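Local coordinates for tetratricopeptide TPR_2 repeat protein (Thermobaculum terrenum, PDB 5DJS), which is of unknown function but joins helical tetratricopeptide repeats to a GT-B-type fold of family 41, which holds uridine-5'-diphosphate in the crystal, at residues 81-84 with 85-89; 46-49 with 50-54; 202-206 with 207-211; 7-10 with 11-15. The protein carries 1 engineered substitution. One frame throughout, in Å; residues are numbered along the deposited sequence.

Contact 1 (81-84 with 85-89); sequences YNLG and NVLVA
The side-chain amide of N85 stands almost upright over one face of the Y81 ring, one helical turn further along helix 77-89. Its OD1 is the atom that touches, lying 3.2 Å from Y81 CZ, and the amide and ring planes are 76° apart. With N85 CG beside the backbone N (chi1 -75°), the amide reaches back toward the ring. N85 N also bonds to Y81 O at 3.1 Å, so backbone and side chain both link the two residues.

A second pair sits elsewhere on the helix surface. The branch carbon L83 CG meets L87 CD1 at 3.8 Å, the two leucines crossing at a slant, while L87 N donates to L83 O at 2.9 Å. This leucine pair faces S99 of helix 93-106 and R67 of helix 59-72, whereas Y81 packs on L100, A103 and the ring of Y110, with a weak hydrogen bond between its OH and R112 NH2.

Chemically, a carbonyl oxygen over a ring's pi cloud is probably not strongly attractive in itself, so the backbone bond, rather than the oxygen over the ring, probably does more to hold Y81 and N85 together in this tetratricopeptide-repeat helix.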
ATOM      1  N   TYR A  81       7.183  16.792   8.356  1.00 41.08           N
ATOM      2  CA  TYR A  81       6.644  15.437   8.164  1.00 41.71           C
ATOM      3  C   TYR A  81       5.780  15.358   6.909  1.00 41.00           C
ATOM      4  O   TYR A  81       6.047  14.572   6.010  1.00 40.29           O
ATOM      5  CB  TYR A  81       5.833  15.000   9.396  1.00 41.62           C
ATOM      6  CG  TYR A  81       4.972  13.771   9.195  1.00 41.24           C
ATOM      7  CD1 TYR A  81       5.542  12.547   8.858  1.00 41.76           C
ATOM      8  CD2 TYR A  81       3.584  13.834   9.349  1.00 42.14           C
ATOM      9  CE1 TYR A  81       4.755  11.415   8.677  1.00 43.82           C
ATOM     10  CE2 TYR A  81       2.789  12.711   9.167  1.00 43.44           C
ATOM     11  CZ  TYR A  81       3.382  11.504   8.830  1.00 43.41           C
ATOM     12  OH  TYR A  81       2.612  10.388   8.646  1.00 42.91           O
ATOM     13  N   ASN A  82       4.769  16.206   6.845  1.00 39.96           N
ATOM     14  CA  ASN A  82       3.826  16.159   5.743  1.00 42.42           C
ATOM     15  C   ASN A  82       4.387  16.589   4.403  1.00 42.30           C
ATOM     16  O   ASN A  82       3.948  16.087   3.369  1.00 42.46           O
ATOM     17  CB  ASN A  82       2.582  16.945   6.110  1.00 43.87           C
ATOM     18  CG  ASN A  82       1.788  16.227   7.157  1.00 44.42           C
ATOM     19  OD1 ASN A  82       1.173  15.202   6.864  1.00 48.23           O
ATOM     20  ND2 ASN A  82       1.840  16.701   8.388  1.00 43.02           N
ATOM     21  N   LEU A  83       5.352  17.502   4.425  1.00 43.03           N
ATOM     22  CA  LEU A  83       6.104  17.851   3.224  1.00 43.91           C
ATOM     23  C   LEU A  83       6.868  16.642   2.710  1.00 46.26           C
ATOM     24  O   LEU A  83       6.839  16.358   1.517  1.00 54.37           O
ATOM     25  CB  LEU A  83       7.080  18.996   3.489  1.00 42.06           C
ATOM     26  CG  LEU A  83       7.965  19.369   2.305  1.00 41.69           C
ATOM     27  CD1 LEU A  83       7.130  19.882   1.138  1.00 40.38           C
ATOM     28  CD2 LEU A  83       9.006  20.392   2.738  1.00 42.92           C
ATOM     29  N   GLY A  84       7.549  15.935   3.608  1.00 47.29           N
ATOM     30  CA  GLY A  84       8.264  14.707   3.247  1.00 46.51           C
ATOM     31  C   GLY A  84       7.388  13.654   2.576  1.00 47.99           C
ATOM     32  O   GLY A  84       7.793  13.054   1.568  1.00 47.05           O
ATOM     33  N   ASN A  85       6.177  13.445   3.111  1.00 46.85           N
ATOM     34  CA  ASN A  85       5.234  12.482   2.523  1.00 45.33           C
ATOM     35  C   ASN A  85       4.767  12.893   1.133  1.00 42.17           C
ATOM     36  O   ASN A  85       4.699  12.055   0.232  1.00 40.30           O
ATOM     37  CB  ASN A  85       4.011  12.229   3.425  1.00 45.48           C
ATOM     38  CG  ASN A  85       4.315  11.343   4.647  1.00 47.37           C
ATOM     39  OD1 ASN A  85       3.640  11.472   5.668  1.00 52.30           O
ATOM     40  ND2 ASN A  85       5.294  10.439   4.553  1.00 44.51           N
ATOM     41  N   VAL A  86       4.458  14.174   0.966  1.00 40.60           N
ATOM     42  CA  VAL A  86       4.104  14.699  -0.346  1.00 40.02           C
ATOM     43  C   VAL A  86       5.249  14.505  -1.343  1.00 39.92           C
ATOM     44  O   VAL A  86       5.025  14.028  -2.457  1.00 39.27           O
ATOM     45  CB  VAL A  86       3.662  16.168  -0.273  1.00 39.75           C
ATOM     46  CG1 VAL A  86       3.599  16.797  -1.665  1.00 40.97           C
ATOM     47  CG2 VAL A  86       2.292  16.251   0.390  1.00 39.45           C
ATOM     48  N   LEU A  87       6.468  14.837  -0.929  1.00 40.51           N
ATOM     49  CA  LEU A  87       7.640  14.686  -1.799  1.00 40.85           C
ATOM     50  C   LEU A  87       7.912  13.233  -2.201  1.00 40.73           C
ATOM     51  O   LEU A  87       8.170  12.962  -3.377  1.00 39.28           O
ATOM     52  CB  LEU A  87       8.881  15.291  -1.148  1.00 41.40           C
ATOM     53  CG  LEU A  87       8.859  16.817  -0.989  1.00 42.81           C
ATOM     54  CD1 LEU A  87      10.000  17.267  -0.083  1.00 43.74           C
ATOM     55  CD2 LEU A  87       8.942  17.526  -2.327  1.00 42.31           C
ATOM     56  N   VAL A  88       7.848  12.316  -1.231  1.00 40.94           N
ATOM     57  CA  VAL A  88       7.950  10.880  -1.515  1.00 40.48           C
ATOM     58  C   VAL A  88       6.860  10.465  -2.507  1.00 38.69           C
ATOM     59  O   VAL A  88       7.155   9.815  -3.502  1.00 36.83           O
ATOM     60  CB  VAL A  88       7.853  10.016  -0.229  1.00 41.70           C
ATOM     61  CG1 VAL A  88       7.629   8.539  -0.550  1.00 41.71           C
ATOM     62  CG2 VAL A  88       9.126  10.151   0.586  1.00 42.93           C
ATOM     63  N   ALA A  89       5.614  10.858  -2.243  1.00 37.94           N
ATOM     64  CA  ALA A  89       4.474  10.440  -3.087  1.00 38.30           C
ATOM     65  C   ALA A  89       4.530  11.038  -4.499  1.00 38.99           C
ATOM     66  O   ALA A  89       3.971  10.475  -5.433  1.00 39.97           O
ATOM     67  CB  ALA A  89       3.149  10.797  -2.425  1.00 36.78           C
TER

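Contact 2 (46-49 with 50-54); sequences LHLL and GLLHG
L51 reaches back along helix 43-56 with its two methyl groups divided between two partners of the preceding turn. CD2 approaches the imidazole of H47, coming within 3.6 Å of its CE1, and the branch carbon L51 CG lies over one face of that ring. CD1 goes instead to L48, meeting L48 CD1 at 3.9 Å. Complementary torsions bring this about: H47 turns CG opposite its own backbone N (chi1 168°), which sends the ring forward along the helix, while L51 keeps CG next to its N (chi1 -53°) and leans back to meet it.

L48 has the same forward-reaching habit as H47 and also comes near L52, its CG lying 4.3 Å from L52 CD1. Beneath these side chains run the i to i+4 backbone bonds, such as L52 N to L48 O at 3.1 Å.

The segment falls in a tetratricopeptide repeat, a fold built of packed antiparallel helices, and its different faces serve different neighbours. L48 packs on C32 of helix 25-38 and on A16, H17 and Q20 of helix 5-21; L49 meets L65 of helix 59-72 as well as C32 and L36.

L49 and H53 run alongside each other in the same direction, with L49 CD2 at 3.9 Å from H53 CD2. The carbonyl oxygen of L49 sits at the edge of the H53 ring, in its plane, 3.3 Å from CD2. The turn of this imidazole is probably set by ND1, hydrogen-bonded to N58 OD1, with a weak bond between NE2 and E29 adding to it.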
ATOM      1  N   LEU A  46      -2.301  27.020   5.932  1.00 48.37           N
ATOM      2  CA  LEU A  46      -1.395  26.603   4.858  1.00 47.49           C
ATOM      3  C   LEU A  46      -1.063  25.120   4.980  1.00 47.37           C
ATOM      4  O   LEU A  46      -1.222  24.370   4.023  1.00 47.43           O
ATOM      5  CB  LEU A  46      -0.089  27.415   4.898  1.00 46.30           C
ATOM      6  CG  LEU A  46       0.126  28.653   4.005  1.00 46.95           C
ATOM      7  CD1 LEU A  46      -1.065  29.060   3.149  1.00 45.94           C
ATOM      8  CD2 LEU A  46       0.598  29.828   4.843  1.00 46.47           C
ATOM      9  N   HIS A  47      -0.611  24.721   6.167  1.00 46.49           N
ATOM     10  CA  HIS A  47      -0.308  23.317   6.472  1.00 47.87           C
ATOM     11  C   HIS A  47      -1.473  22.336   6.237  1.00 47.29           C
ATOM     12  O   HIS A  47      -1.277  21.278   5.638  1.00 49.07           O
ATOM     13  CB  HIS A  47       0.156  23.181   7.921  1.00 46.88           C
ATOM     14  CG  HIS A  47       0.213  21.763   8.399  1.00 46.56           C
ATOM     15  ND1 HIS A  47       1.147  20.866   7.931  1.00 46.40           N
ATOM     16  CD2 HIS A  47      -0.547  21.090   9.297  1.00 46.01           C
ATOM     17  CE1 HIS A  47       0.963  19.700   8.525  1.00 46.41           C
ATOM     18  NE2 HIS A  47      -0.061  19.807   9.352  1.00 45.68           N
ATOM     19  N   LEU A  48      -2.664  22.683   6.719  1.00 46.79           N
ATOM     20  CA  LEU A  48      -3.831  21.806   6.600  1.00 49.47           C
ATOM     21  C   LEU A  48      -4.307  21.658   5.149  1.00 47.73           C
ATOM     22  O   LEU A  48      -4.614  20.540   4.707  1.00 44.21           O
ATOM     23  CB  LEU A  48      -4.974  22.301   7.497  1.00 51.44           C
ATOM     24  CG  LEU A  48      -6.250  21.448   7.595  1.00 51.17           C
ATOM     25  CD1 LEU A  48      -5.954  19.971   7.833  1.00 50.21           C
ATOM     26  CD2 LEU A  48      -7.147  21.989   8.698  1.00 51.59           C
ATOM     27  N   LEU A  49      -4.368  22.780   4.424  1.00 45.62           N
ATOM     28  CA  LEU A  49      -4.546  22.758   2.961  1.00 45.82           C
ATOM     29  C   LEU A  49      -3.473  21.930   2.252  1.00 46.14           C
ATOM     30  O   LEU A  49      -3.755  21.268   1.258  1.00 50.87           O
ATOM     31  CB  LEU A  49      -4.528  24.162   2.370  1.00 46.63           C
ATOM     32  CG  LEU A  49      -5.831  24.917   2.183  1.00 47.81           C
ATOM     33  CD1 LEU A  49      -5.529  26.336   1.738  1.00 50.14           C
ATOM     34  CD2 LEU A  49      -6.721  24.255   1.150  1.00 49.96           C
ATOM     35  N   GLY A  50      -2.246  22.004   2.753  1.00 45.26           N
ATOM     36  CA  GLY A  50      -1.174  21.099   2.369  1.00 44.88           C
ATOM     37  C   GLY A  50      -1.543  19.630   2.454  1.00 47.13           C
ATOM     38  O   GLY A  50      -1.451  18.937   1.443  1.00 46.92           O
ATOM     39  N   LEU A  51      -1.958  19.160   3.642  1.00 49.25           N
ATOM     40  CA  LEU A  51      -2.363  17.746   3.844  1.00 51.62           C
ATOM     41  C   LEU A  51      -3.433  17.323   2.862  1.00 51.06           C
ATOM     42  O   LEU A  51      -3.301  16.299   2.200  1.00 51.23           O
ATOM     43  CB  LEU A  51      -2.989  17.489   5.218  1.00 54.57           C
ATOM     44  CG  LEU A  51      -2.340  17.868   6.524  1.00 57.61           C
ATOM     45  CD1 LEU A  51      -3.118  17.236   7.674  1.00 59.58           C
ATOM     46  CD2 LEU A  51      -0.921  17.384   6.521  1.00 59.53           C
ATOM     47  N   LEU A  52      -4.498  18.120   2.815  1.00 48.65           N
ATOM     48  CA  LEU A  52      -5.723  17.753   2.127  1.00 51.37           C
ATOM     49  C   LEU A  52      -5.474  17.551   0.649  1.00 51.50           C
ATOM     50  O   LEU A  52      -5.895  16.549   0.084  1.00 55.95           O
ATOM     51  CB  LEU A  52      -6.802  18.822   2.341  1.00 52.37           C
ATOM     52  CG  LEU A  52      -7.325  18.991   3.773  1.00 52.77           C
ATOM     53  CD1 LEU A  52      -8.107  20.294   3.893  1.00 53.28           C
ATOM     54  CD2 LEU A  52      -8.179  17.803   4.202  1.00 52.89           C
ATOM     55  N   HIS A  53      -4.776  18.501   0.038  1.00 52.46           N
ATOM     56  CA  HIS A  53      -4.362  18.381  -1.360  1.00 51.55           C
ATOM     57  C   HIS A  53      -3.346  17.254  -1.584  1.00 52.49           C
ATOM     58  O   HIS A  53      -3.339  16.637  -2.648  1.00 58.39           O
ATOM     59  CB  HIS A  53      -3.865  19.728  -1.887  1.00 49.91           C
ATOM     60  CG  HIS A  53      -4.978  20.678  -2.199  1.00 52.21           C
ATOM     61  ND1 HIS A  53      -5.656  20.648  -3.398  1.00 53.62           N
ATOM     62  CD2 HIS A  53      -5.568  21.646  -1.459  1.00 53.64           C
ATOM     63  CE1 HIS A  53      -6.602  21.569  -3.391  1.00 53.38           C
ATOM     64  NE2 HIS A  53      -6.571  22.188  -2.225  1.00 52.78           N
ATOM     65  N   GLY A  54      -2.514  16.986  -0.582  1.00 51.86           N
ATOM     66  CA  GLY A  54      -1.632  15.820  -0.571  1.00 53.40           C
ATOM     67  C   GLY A  54      -2.380  14.500  -0.596  1.00 55.80           C
ATOM     68  O   GLY A  54      -1.998  13.591  -1.332  1.00 52.57           O
TER

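Contact 3 (202-206 with 207-211); sequences PRSDA and LTDRL
The flat guanidinium of R210 curls back over the first turn of helix 206-214 toward A206, its NH2 lying 4.2 Å from A206 CB. One face of the group rests above L207 CA, which is 4.0 Å from the plane and under its centre. A bend at chi3 (-90°) folds the chain in this way, and NH1 closes a salt bridge with E182 of helix 176-187.

The second flat group, the carboxylate of D205, presents OD1 to the start of the helix. T208 N approaches D205 OD1 nearly in line with its C-O bond, at 3.3 Å. L207 N adds a weak bond to the same oxygen. D205 CG lies between its backbone N and carbonyl carbon (chi1 61°), which places OD1 over these amides; OD2 accepts from C174 N.

D205 is thus a helix N-cap, at the entry to the helix that follows strand 193-199 in the parallel sheet of one GT-B-type half. Its negative charge probably interacts favourably with the positive end of the helix dipole.

The carbonyl oxygen D205 O takes a straight bond from D209 N at 3.2 Å, with an N-H...O angle of 170°. Just ahead of the cap, the hydroxyls S204 OG and T208 OG1 are hydrogen-bonded at 2.6 Å. R212, further along the same helix, hydrogen-bonds S204 OG and forms a salt bridge with D209 OD1.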
ATOM      1  N   PRO A 202     -13.118   6.937   8.887  1.00 53.37           N
ATOM      2  CA  PRO A 202     -14.548   7.218   8.682  1.00 52.06           C
ATOM      3  C   PRO A 202     -15.075   7.062   7.253  1.00 53.43           C
ATOM      4  O   PRO A 202     -16.278   6.867   7.085  1.00 55.97           O
ATOM      5  CB  PRO A 202     -14.707   8.672   9.152  1.00 51.92           C
ATOM      6  CG  PRO A 202     -13.342   9.245   9.180  1.00 52.44           C
ATOM      7  CD  PRO A 202     -12.374   8.124   9.349  1.00 52.87           C
ATOM      8  N   ARG A 203     -14.215   7.170   6.240  1.00 53.08           N
ATOM      9  CA  ARG A 203     -14.667   7.044   4.851  1.00 51.47           C
ATOM     10  C   ARG A 203     -15.408   5.720   4.639  1.00 51.56           C
ATOM     11  O   ARG A 203     -14.859   4.637   4.872  1.00 47.23           O
ATOM     12  CB  ARG A 203     -13.498   7.149   3.866  1.00 50.96           C
ATOM     13  CG  ARG A 203     -13.045   8.566   3.596  1.00 48.61           C
ATOM     14  CD  ARG A 203     -11.724   8.582   2.853  1.00 48.89           C
ATOM     15  NE  ARG A 203     -10.607   8.194   3.721  1.00 48.88           N
ATOM     16  CZ  ARG A 203      -9.314   8.300   3.403  1.00 47.26           C
ATOM     17  NH1 ARG A 203      -8.934   8.786   2.221  1.00 46.92           N
ATOM     18  NH2 ARG A 203      -8.383   7.916   4.276  1.00 44.85           N
ATOM     19  N   SER A 204     -16.663   5.834   4.211  1.00 53.15           N
ATOM     20  CA  SER A 204     -17.543   4.691   4.011  1.00 52.04           C
ATOM     21  C   SER A 204     -18.205   4.807   2.636  1.00 54.46           C
ATOM     22  O   SER A 204     -19.181   5.553   2.462  1.00 60.62           O
ATOM     23  CB  SER A 204     -18.584   4.636   5.132  1.00 50.62           C
ATOM     24  OG  SER A 204     -19.421   3.498   5.028  1.00 49.06           O
ATOM     25  N   ASP A 205     -17.633   4.098   1.663  1.00 54.18           N
ATOM     26  CA  ASP A 205     -18.144   4.040   0.283  1.00 54.78           C
ATOM     27  C   ASP A 205     -18.890   2.723   0.010  1.00 54.22           C
ATOM     28  O   ASP A 205     -19.071   1.917   0.913  1.00 57.96           O
ATOM     29  CB  ASP A 205     -16.991   4.275  -0.717  1.00 55.28           C
ATOM     30  CG  ASP A 205     -15.877   3.220  -0.631  1.00 55.11           C
ATOM     31  OD1 ASP A 205     -16.123   2.069  -0.214  1.00 51.35           O
ATOM     32  OD2 ASP A 205     -14.734   3.555  -1.014  1.00 57.61           O
ATOM     33  N   ALA A 206     -19.324   2.510  -1.228  1.00 53.41           N
ATOM     34  CA  ALA A 206     -20.016   1.269  -1.620  1.00 53.67           C
ATOM     35  C   ALA A 206     -19.332  -0.036  -1.160  1.00 52.49           C
ATOM     36  O   ALA A 206     -20.018  -0.988  -0.786  1.00 54.49           O
ATOM     37  CB  ALA A 206     -20.219   1.239  -3.133  1.00 52.95           C
ATOM     38  N   LEU A 207     -17.999  -0.088  -1.197  1.00 50.03           N
ATOM     39  CA  LEU A 207     -17.269  -1.300  -0.794  1.00 47.98           C
ATOM     40  C   LEU A 207     -17.322  -1.537   0.729  1.00 49.26           C
ATOM     41  O   LEU A 207     -17.398  -2.686   1.170  1.00 48.23           O
ATOM     42  CB  LEU A 207     -15.817  -1.255  -1.288  1.00 45.41           C
ATOM     43  CG  LEU A 207     -14.899  -2.440  -0.958  1.00 46.25           C
ATOM     44  CD1 LEU A 207     -15.555  -3.789  -1.170  1.00 48.69           C
ATOM     45  CD2 LEU A 207     -13.640  -2.403  -1.807  1.00 46.44           C
ATOM     46  N   THR A 208     -17.297  -0.466   1.527  1.00 46.97           N
ATOM     47  CA  THR A 208     -17.389  -0.607   2.988  1.00 49.08           C
ATOM     48  C   THR A 208     -18.777  -1.136   3.358  1.00 48.12           C
ATOM     49  O   THR A 208     -18.903  -1.989   4.234  1.00 46.59           O
ATOM     50  CB  THR A 208     -17.082   0.700   3.782  1.00 50.78           C
ATOM     51  OG1 THR A 208     -18.181   1.609   3.699  1.00 56.65           O
ATOM     52  CG2 THR A 208     -15.858   1.377   3.264  1.00 48.99           C
ATOM     53  N   ASP A 209     -19.802  -0.633   2.670  1.00 49.32           N
ATOM     54  CA  ASP A 209     -21.171  -1.138   2.813  1.00 50.80           C
ATOM     55  C   ASP A 209     -21.235  -2.640   2.533  1.00 52.22           C
ATOM     56  O   ASP A 209     -21.894  -3.383   3.279  1.00 55.54           O
ATOM     57  CB  ASP A 209     -22.155  -0.387   1.902  1.00 49.19           C
ATOM     58  CG  ASP A 209     -22.291   1.099   2.254  1.00 49.73           C
ATOM     59  OD1 ASP A 209     -21.864   1.525   3.352  1.00 47.35           O
ATOM     60  OD2 ASP A 209     -22.832   1.849   1.417  1.00 49.26           O
ATOM     61  N   ARG A 210     -20.538  -3.082   1.488  1.00 50.38           N
ATOM     62  CA  ARG A 210     -20.435  -4.518   1.187  1.00 53.58           C
ATOM     63  C   ARG A 210     -19.662  -5.292   2.270  1.00 53.56           C
ATOM     64  O   ARG A 210     -20.110  -6.356   2.712  1.00 55.47           O
ATOM     65  CB  ARG A 210     -19.837  -4.766  -0.213  1.00 54.56           C
ATOM     66  CG  ARG A 210     -20.879  -4.740  -1.331  1.00 54.67           C
ATOM     67  CD  ARG A 210     -20.288  -5.003  -2.714  1.00 53.88           C
ATOM     68  NE  ARG A 210     -19.858  -3.764  -3.385  1.00 52.02           N
ATOM     69  CZ  ARG A 210     -18.656  -3.516  -3.915  1.00 49.48           C
ATOM     70  NH1 ARG A 210     -17.666  -4.414  -3.908  1.00 46.68           N
ATOM     71  NH2 ARG A 210     -18.445  -2.334  -4.486  1.00 50.98           N
ATOM     72  N   LEU A 211     -18.519  -4.757   2.695  1.00 50.68           N
ATOM     73  CA  LEU A 211     -17.724  -5.376   3.772  1.00 49.74           C
ATOM     74  C   LEU A 211     -18.510  -5.471   5.084  1.00 49.56           C
ATOM     75  O   LEU A 211     -18.419  -6.477   5.788  1.00 46.71           O
ATOM     76  CB  LEU A 211     -16.413  -4.600   4.011  1.00 50.38           C
ATOM     77  CG  LEU A 211     -15.081  -5.019   3.349  1.00 48.81           C
ATOM     78  CD1 LEU A 211     -15.205  -6.015   2.207  1.00 47.08           C
ATOM     79  CD2 LEU A 211     -14.308  -3.782   2.896  1.00 47.50           C
TER

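Contact 4 (7-10 with 11-15); sequences ATIK and ALLSH
Helix 5-21 is the first helix of the chain and opens the helical array to which the tetratricopeptide repeats belong; within it, residues 7-10 and 11-15 form about two and a half turns of continuous helix, with T8 meeting L12, I9 meeting L13, and K10 meeting S14. The most distinctive feature is at K10, whose carbonyl oxygen is gripped by two donors from one residue. S14 N gives the ordinary helical bond to K10 O at 3.0 Å, and S14 OG adds a second at 2.9 Å. The serine hydroxyl can do this because it lies between its own backbone N and carbonyl carbon (chi1 47°), a position from which it bends back onto the preceding turn. Such a bond satisfies a hydroxyl on a helix surface without a partner from elsewhere in the fold.

The apolar pairs meet at ordinary packing distances. I9 and L13 extend in step from the helix and approach most closely between I9 CG2 and L13 CD2 at 4.2 Å. T8 and L12 are arranged alike, with the methyl T8 CG2 at 4.0 Å from L12 CD1; the other branch of the threonine, OG1, bonds weakly to R4 O.

K10 and S14 are exposed, while I9 and L12 pack on V35 of helix 25-38, I9 also reaches I38, and L13 packs on E44 and A45 at the start of helix 43-56.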
ATOM      1  N   ALA A   7     -10.637  35.412  16.995  1.00 82.72           N
ATOM      2  CA  ALA A   7     -11.736  34.509  17.368  1.00 84.22           C
ATOM      3  C   ALA A   7     -12.337  33.811  16.144  1.00 82.70           C
ATOM      4  O   ALA A   7     -12.583  32.598  16.181  1.00 83.91           O
ATOM      5  CB  ALA A   7     -12.816  35.271  18.128  1.00 84.47           C
ATOM      6  N   THR A   8     -12.575  34.578  15.077  1.00 77.59           N
ATOM      7  CA  THR A   8     -13.101  34.043  13.806  1.00 72.69           C
ATOM      8  C   THR A   8     -12.165  32.986  13.211  1.00 70.08           C
ATOM      9  O   THR A   8     -12.621  31.928  12.772  1.00 71.98           O
ATOM     10  CB  THR A   8     -13.332  35.166  12.764  1.00 70.19           C
ATOM     11  OG1 THR A   8     -13.951  36.289  13.400  1.00 69.67           O
ATOM     12  CG2 THR A   8     -14.225  34.691  11.613  1.00 67.75           C
ATOM     13  N   ILE A   9     -10.865  33.285  13.203  1.00 66.89           N
ATOM     14  CA  ILE A   9      -9.828  32.335  12.773  1.00 67.25           C
ATOM     15  C   ILE A   9      -9.877  31.041  13.595  1.00 71.19           C
ATOM     16  O   ILE A   9      -9.889  29.951  13.021  1.00 74.70           O
ATOM     17  CB  ILE A   9      -8.412  32.979  12.819  1.00 66.31           C
ATOM     18  CG1 ILE A   9      -8.259  33.972  11.656  1.00 68.03           C
ATOM     19  CG2 ILE A   9      -7.298  31.933  12.744  1.00 65.73           C
ATOM     20  CD1 ILE A   9      -7.127  34.969  11.814  1.00 67.12           C
ATOM     21  N   LYS A  10      -9.925  31.168  14.924  1.00 71.69           N
ATOM     22  CA  LYS A  10      -9.914  30.007  15.832  1.00 71.95           C
ATOM     23  C   LYS A  10     -11.107  29.062  15.637  1.00 70.46           C
ATOM     24  O   LYS A  10     -10.939  27.838  15.642  1.00 63.99           O
ATOM     25  CB  LYS A  10      -9.861  30.462  17.289  1.00 74.77           C
ATOM     26  CG  LYS A  10      -9.307  29.411  18.230  1.00 78.13           C
ATOM     27  CD  LYS A  10      -9.421  29.853  19.676  1.00 80.03           C
ATOM     28  CE  LYS A  10      -8.671  28.902  20.595  1.00 80.61           C
ATOM     29  NZ  LYS A  10      -9.403  28.721  21.873  1.00 80.96           N
ATOM     30  N   ALA A  11     -12.295  29.642  15.467  1.00 71.78           N
ATOM     31  CA  ALA A  11     -13.520  28.875  15.169  1.00 77.45           C
ATOM     32  C   ALA A  11     -13.482  28.192  13.785  1.00 79.20           C
ATOM     33  O   ALA A  11     -13.950  27.059  13.628  1.00 78.48           O
ATOM     34  CB  ALA A  11     -14.749  29.774  15.280  1.00 76.09           C
ATOM     35  N   LEU A  12     -12.946  28.895  12.789  1.00 80.77           N
ATOM     36  CA  LEU A  12     -12.709  28.313  11.466  1.00 77.63           C
ATOM     37  C   LEU A  12     -11.660  27.204  11.517  1.00 73.19           C
ATOM     38  O   LEU A  12     -11.797  26.190  10.832  1.00 75.55           O
ATOM     39  CB  LEU A  12     -12.279  29.391  10.466  1.00 77.62           C
ATOM     40  CG  LEU A  12     -13.379  30.370  10.048  1.00 78.64           C
ATOM     41  CD1 LEU A  12     -12.775  31.650   9.482  1.00 79.44           C
ATOM     42  CD2 LEU A  12     -14.324  29.731   9.038  1.00 78.80           C
ATOM     43  N   LEU A  13     -10.632  27.392  12.343  1.00 68.22           N
ATOM     44  CA  LEU A  13      -9.503  26.458  12.408  1.00 67.34           C
ATOM     45  C   LEU A  13      -9.855  25.139  13.115  1.00 73.45           C
ATOM     46  O   LEU A  13      -9.400  24.071  12.697  1.00 75.52           O
ATOM     47  CB  LEU A  13      -8.277  27.127  13.046  1.00 63.10           C
ATOM     48  CG  LEU A  13      -6.890  26.947  12.406  1.00 63.48           C
ATOM     49  CD1 LEU A  13      -6.887  26.998  10.879  1.00 61.48           C
ATOM     50  CD2 LEU A  13      -5.937  28.010  12.955  1.00 62.41           C
ATOM     51  N   SER A  14     -10.670  25.206  14.167  1.00 79.78           N
ATOM     52  CA  SER A  14     -11.182  23.994  14.821  1.00 82.41           C
ATOM     53  C   SER A  14     -12.268  23.314  13.985  1.00 85.10           C
ATOM     54  O   SER A  14     -12.315  22.086  13.930  1.00 87.16           O
ATOM     55  CB  SER A  14     -11.709  24.300  16.221  1.00 82.86           C
ATOM     56  OG  SER A  14     -12.546  25.436  16.198  1.00 84.72           O
ATOM     57  N   HIS A  15     -13.136  24.106  13.349  1.00 87.89           N
ATOM     58  CA  HIS A  15     -14.127  23.575  12.393  1.00 93.34           C
ATOM     59  C   HIS A  15     -13.443  22.819  11.247  1.00 87.25           C
ATOM     60  O   HIS A  15     -13.911  21.758  10.828  1.00 85.52           O
ATOM     61  CB  HIS A  15     -15.021  24.705  11.844  1.00102.16           C
ATOM     62  CG  HIS A  15     -15.971  24.272  10.761  1.00111.93           C
ATOM     63  ND1 HIS A  15     -15.845  24.687   9.452  1.00114.92           N
ATOM     64  CD2 HIS A  15     -17.060  23.466  10.795  1.00115.14           C
ATOM     65  CE1 HIS A  15     -16.813  24.155   8.725  1.00114.85           C
ATOM     66  NE2 HIS A  15     -17.563  23.409   9.516  1.00116.98           N
TER

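Contacts 1 and 2 are buried within the tetratricopeptide-repeat array and touch each other, N82 of helix 77-89 packing on H47 and L51 of helix 43-56. Contact 4 is the surface counterpart at the N-terminal end of the array; its nearest atoms are about 5 Å from contact 2. Contact 3 belongs to the GT-B-type part, about 25 Å from contact 2 between centres, and is partly buried. Apolar i to i+4 pairs recur in contacts 1, 2 and 4, joined by ring or amide groups in 1 and 2 and in 4 by a serine hydroxyl bonded to the carbonyl of the preceding turn. Contact 3, where a helix begins, relies on capping bonds instead.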